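Local coordinates for conserved domain protein (Porphyromonas gingivalis, PDB 3PNN), which probably transfers sugar units from an activated donor to an acceptor, as a glycosyltransferase with a Rossmann-like alpha/beta/alpha fold, at residues V166-D174 against L207-M215. Numbering follows the deposited sequence.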
loop_
_atom_site.group_PDB
_atom_site.type_symbol
_atom_site.label_atom_id
_atom_site.label_comp_id
_atom_site.label_asym_id
_atom_site.label_seq_id
_atom_site.Cartn_x
_atom_site.Cartn_y
_atom_site.Cartn_z
ATOM N N VAL A 166 5.446 -7.652 14.082
ATOM C CA VAL A 166 4.903 -6.910 12.959
ATOM C C VAL A 166 3.673 -7.609 12.397
ATOM O O VAL A 166 3.457 -8.792 12.636
ATOM C CB VAL A 166 5.944 -6.705 11.839
ATOM C CG1 VAL A 166 7.131 -5.900 12.371
ATOM C CG2 VAL A 166 6.411 -8.045 11.280
ATOM N N SER A 167 2.873 -6.863 11.653
ATOM C CA SER A 167 1.687 -7.406 11.024
ATOM C C SER A 167 1.933 -7.461 9.521
ATOM O O SER A 167 2.339 -6.470 8.914
ATOM C CB SER A 167 0.476 -6.534 11.361
ATOM O OG SER A 167 -0.689 -6.985 10.701
ATOM N N ARG A 168 1.698 -8.630 8.925
ATOM C CA ARG A 168 2.018 -8.863 7.518
ATOM C C ARG A 168 0.904 -9.640 6.822
ATOM O O ARG A 168 0.292 -10.520 7.420
ATOM C CB ARG A 168 3.328 -9.656 7.405
ATOM C CG ARG A 168 4.536 -8.973 8.011
ATOM C CD ARG A 168 4.995 -7.827 7.120
ATOM N NE ARG A 168 6.101 -7.059 7.690
ATOM C CZ ARG A 168 5.980 -5.822 8.176
ATOM N NH1 ARG A 168 4.792 -5.217 8.180
ATOM N NH2 ARG A 168 7.045 -5.182 8.655
ATOM N N GLY A 169 0.637 -9.311 5.563
ATOM C CA GLY A 169 -0.241 -10.136 4.751
ATOM C C GLY A 169 0.493 -11.403 4.345
ATOM O O GLY A 169 1.325 -11.379 3.433
ATOM N N VAL A 170 0.196 -12.512 5.016
ATOM C CA VAL A 170 0.886 -13.768 4.731
ATOM C C VAL A 170 0.255 -14.454 3.523
ATOM O O VAL A 170 -0.953 -14.701 3.494
ATOM C CB VAL A 170 0.886 -14.709 5.955
ATOM C CG1 VAL A 170 1.498 -16.047 5.583
ATOM C CG2 VAL A 170 1.665 -14.072 7.103
ATOM N N CYS A 171 1.078 -14.749 2.521
ATOM C CA CYS A 171 0.573 -15.195 1.230
ATOM C C CYS A 171 0.802 -16.675 0.968
ATOM O O CYS A 171 1.856 -17.205 1.287
ATOM C CB CYS A 171 1.282 -14.424 0.119
ATOM S SG CYS A 171 0.863 -12.697 0.118
ATOM N N GLN A 172 -0.189 -17.322 0.364
ATOM C CA GLN A 172 -0.003 -18.658 -0.193
ATOM C C GLN A 172 0.155 -18.475 -1.688
ATOM O O GLN A 172 -0.682 -17.833 -2.321
ATOM C CB GLN A 172 -1.218 -19.536 0.095
ATOM C CG GLN A 172 -1.594 -19.551 1.572
ATOM C CD GLN A 172 -0.434 -19.997 2.437
ATOM O OE1 GLN A 172 0.244 -20.974 2.117
ATOM N NE2 GLN A 172 -0.189 -19.277 3.532
ATOM N N VAL A 173 1.225 -19.033 -2.252
ATOM C CA VAL A 173 1.532 -18.832 -3.668
ATOM C C VAL A 173 1.833 -20.173 -4.337
ATOM O O VAL A 173 2.622 -20.971 -3.824
ATOM C CB VAL A 173 2.725 -17.876 -3.850
ATOM C CG1 VAL A 173 2.948 -17.560 -5.327
ATOM C CG2 VAL A 173 2.497 -16.581 -3.068
ATOM N N ASP A 174 1.198 -20.429 -5.472
ATOM C CA ASP A 174 1.333 -21.749 -6.097
ATOM C C ASP A 174 2.515 -21.783 -7.062
ATOM O O ASP A 174 3.229 -20.794 -7.215
ATOM C CB ASP A 174 0.023 -22.200 -6.767
ATOM C CG ASP A 174 -0.323 -21.389 -8.014
ATOM O OD1 ASP A 174 0.572 -20.729 -8.592
ATOM O OD2 ASP A 174 -1.502 -21.425 -8.427
ATOM N N LEU A 207 6.902 -19.715 10.053
ATOM C CA LEU A 207 7.049 -19.236 8.693
ATOM C C LEU A 207 8.509 -19.391 8.301
ATOM O O LEU A 207 9.396 -19.081 9.092
ATOM C CB LEU A 207 6.670 -17.753 8.633
ATOM C CG LEU A 207 5.340 -17.250 8.061
ATOM C CD1 LEU A 207 4.216 -18.247 8.163
ATOM C CD2 LEU A 207 4.956 -15.920 8.716
ATOM N N ALA A 208 8.762 -19.855 7.080
ATOM C CA ALA A 208 10.119 -19.885 6.544
ATOM C C ALA A 208 10.650 -18.467 6.360
ATOM O O ALA A 208 9.870 -17.526 6.188
ATOM C CB ALA A 208 10.140 -20.626 5.214
ATOM N N GLU A 209 11.972 -18.308 6.379
ATOM C CA GLU A 209 12.568 -16.989 6.156
ATOM C C GLU A 209 12.132 -16.366 4.823
ATOM O O GLU A 209 11.988 -15.138 4.715
ATOM C CB GLU A 209 14.096 -17.072 6.208
ATOM C CG GLU A 209 14.656 -17.393 7.592
ATOM C CD GLU A 209 14.578 -16.216 8.553
ATOM O OE1 GLU A 209 14.563 -15.049 8.093
ATOM O OE2 GLU A 209 14.542 -16.462 9.778
ATOM N N ASP A 210 11.948 -17.212 3.810
ATOM C CA ASP A 210 11.602 -16.730 2.468
ATOM C C ASP A 210 10.102 -16.768 2.154
ATOM O O ASP A 210 9.702 -16.578 1.008
ATOM C CB ASP A 210 12.368 -17.516 1.395
ATOM C CG ASP A 210 12.009 -18.996 1.384
ATOM O OD1 ASP A 210 11.252 -19.444 2.277
ATOM O OD2 ASP A 210 12.482 -19.711 0.473
ATOM N N ALA A 211 9.272 -17.021 3.162
ATOM C CA ALA A 211 7.824 -17.025 2.959
ATOM C C ALA A 211 7.369 -15.682 2.387
ATOM O O ALA A 211 7.746 -14.622 2.895
ATOM C CB ALA A 211 7.104 -17.302 4.278
ATOM N N PRO A 212 6.547 -15.718 1.331
ATOM C CA PRO A 212 6.139 -14.462 0.689
ATOM C C PRO A 212 5.140 -13.679 1.544
ATOM O O PRO A 212 4.251 -14.283 2.170
ATOM C CB PRO A 212 5.448 -14.922 -0.598
ATOM C CG PRO A 212 5.526 -16.433 -0.612
ATOM C CD PRO A 212 5.906 -16.899 0.731
ATOM N N VAL A 213 5.282 -12.354 1.566
ATOM C CA VAL A 213 4.300 -11.489 2.228
ATOM C C VAL A 213 3.939 -10.321 1.340
ATOM O O VAL A 213 4.731 -9.904 0.482
ATOM C CB VAL A 213 4.792 -10.946 3.600
ATOM C CG1 VAL A 213 4.857 -12.076 4.624
ATOM C CG2 VAL A 213 6.140 -10.248 3.461
ATOM N N SER A 214 2.731 -9.805 1.542
ATOM C CA SER A 214 2.317 -8.550 0.937
ATOM C C SER A 214 2.811 -7.389 1.796
ATOM O O SER A 214 2.778 -7.468 3.028
ATOM C CB SER A 214 0.786 -8.493 0.831
ATOM O OG SER A 214 0.355 -7.177 0.512
HETATM N N MSE A 215 3.278 -6.319 1.153
HETATM C CA MSE A 215 3.587 -5.063 1.853
HETATM C C MSE A 215 2.686 -3.958 1.302
HETATM O O MSE A 215 3.018 -2.761 1.361
HETATM C CB MSE A 215 5.074 -4.678 1.716
HETATM C CG MSE A 215 6.033 -5.742 2.277
HETATM SE SE MSE A 215 5.703 -6.130 4.171
HETATM C CE MSE A 215 6.232 -4.431 4.922
HETATM O O HOH W 1 1.798 -6.337 5.257
HETATM O O HOH W 2 3.739 -16.875 3.192
#
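Arg168 lays its guanidinium over the end of selenomethionine Met215, whose CE sits 3.5 Å from Arg168 CZ, above the centre of one face, while Val166 CB covers the opposite face. The arginine chain bends at chi2 (-74°), which brings Arg168 CD to 3.5 Å from Met215 SE. NH2 is hydrogen-bonded to the Thr159 carbonyl oxygen, Trp273 adds a cation-pi contact, and a glycerol, probably from the crystallisation liquor, lies nearby. Next along the strand, Gly169 and Ser214 form an antiparallel hydrogen-bonded pair, and Val170 and Val213 a non-hydrogen-bonded one. Ser214 N donates to Gly169 O at 2.8 Å, in the carbonyl plane, and Val213 CA brings its hydrogen to the same oxygen. The pair's second bond is replaced by a water bridging Gly169 N and Ser214 O. Cys171 N to Pro212 O is longer, 3.2 Å, with the donor tilted 30° from the carbonyl plane; another water, also held by Cys171 O, gives Pro212 O a second grip. From mid-strand, Val170 CG2 meets Leu207 CD2 tip to tip, 4.1 Å away. At the far end Val173 CG2 rests 3.9 Å from Pro212 CG. A short splayed antiparallel ladder results, joining strand 212-215 to the hairpin of strands 166-173 and 179-191 within the Rossmann-like glycosyltransferase fold.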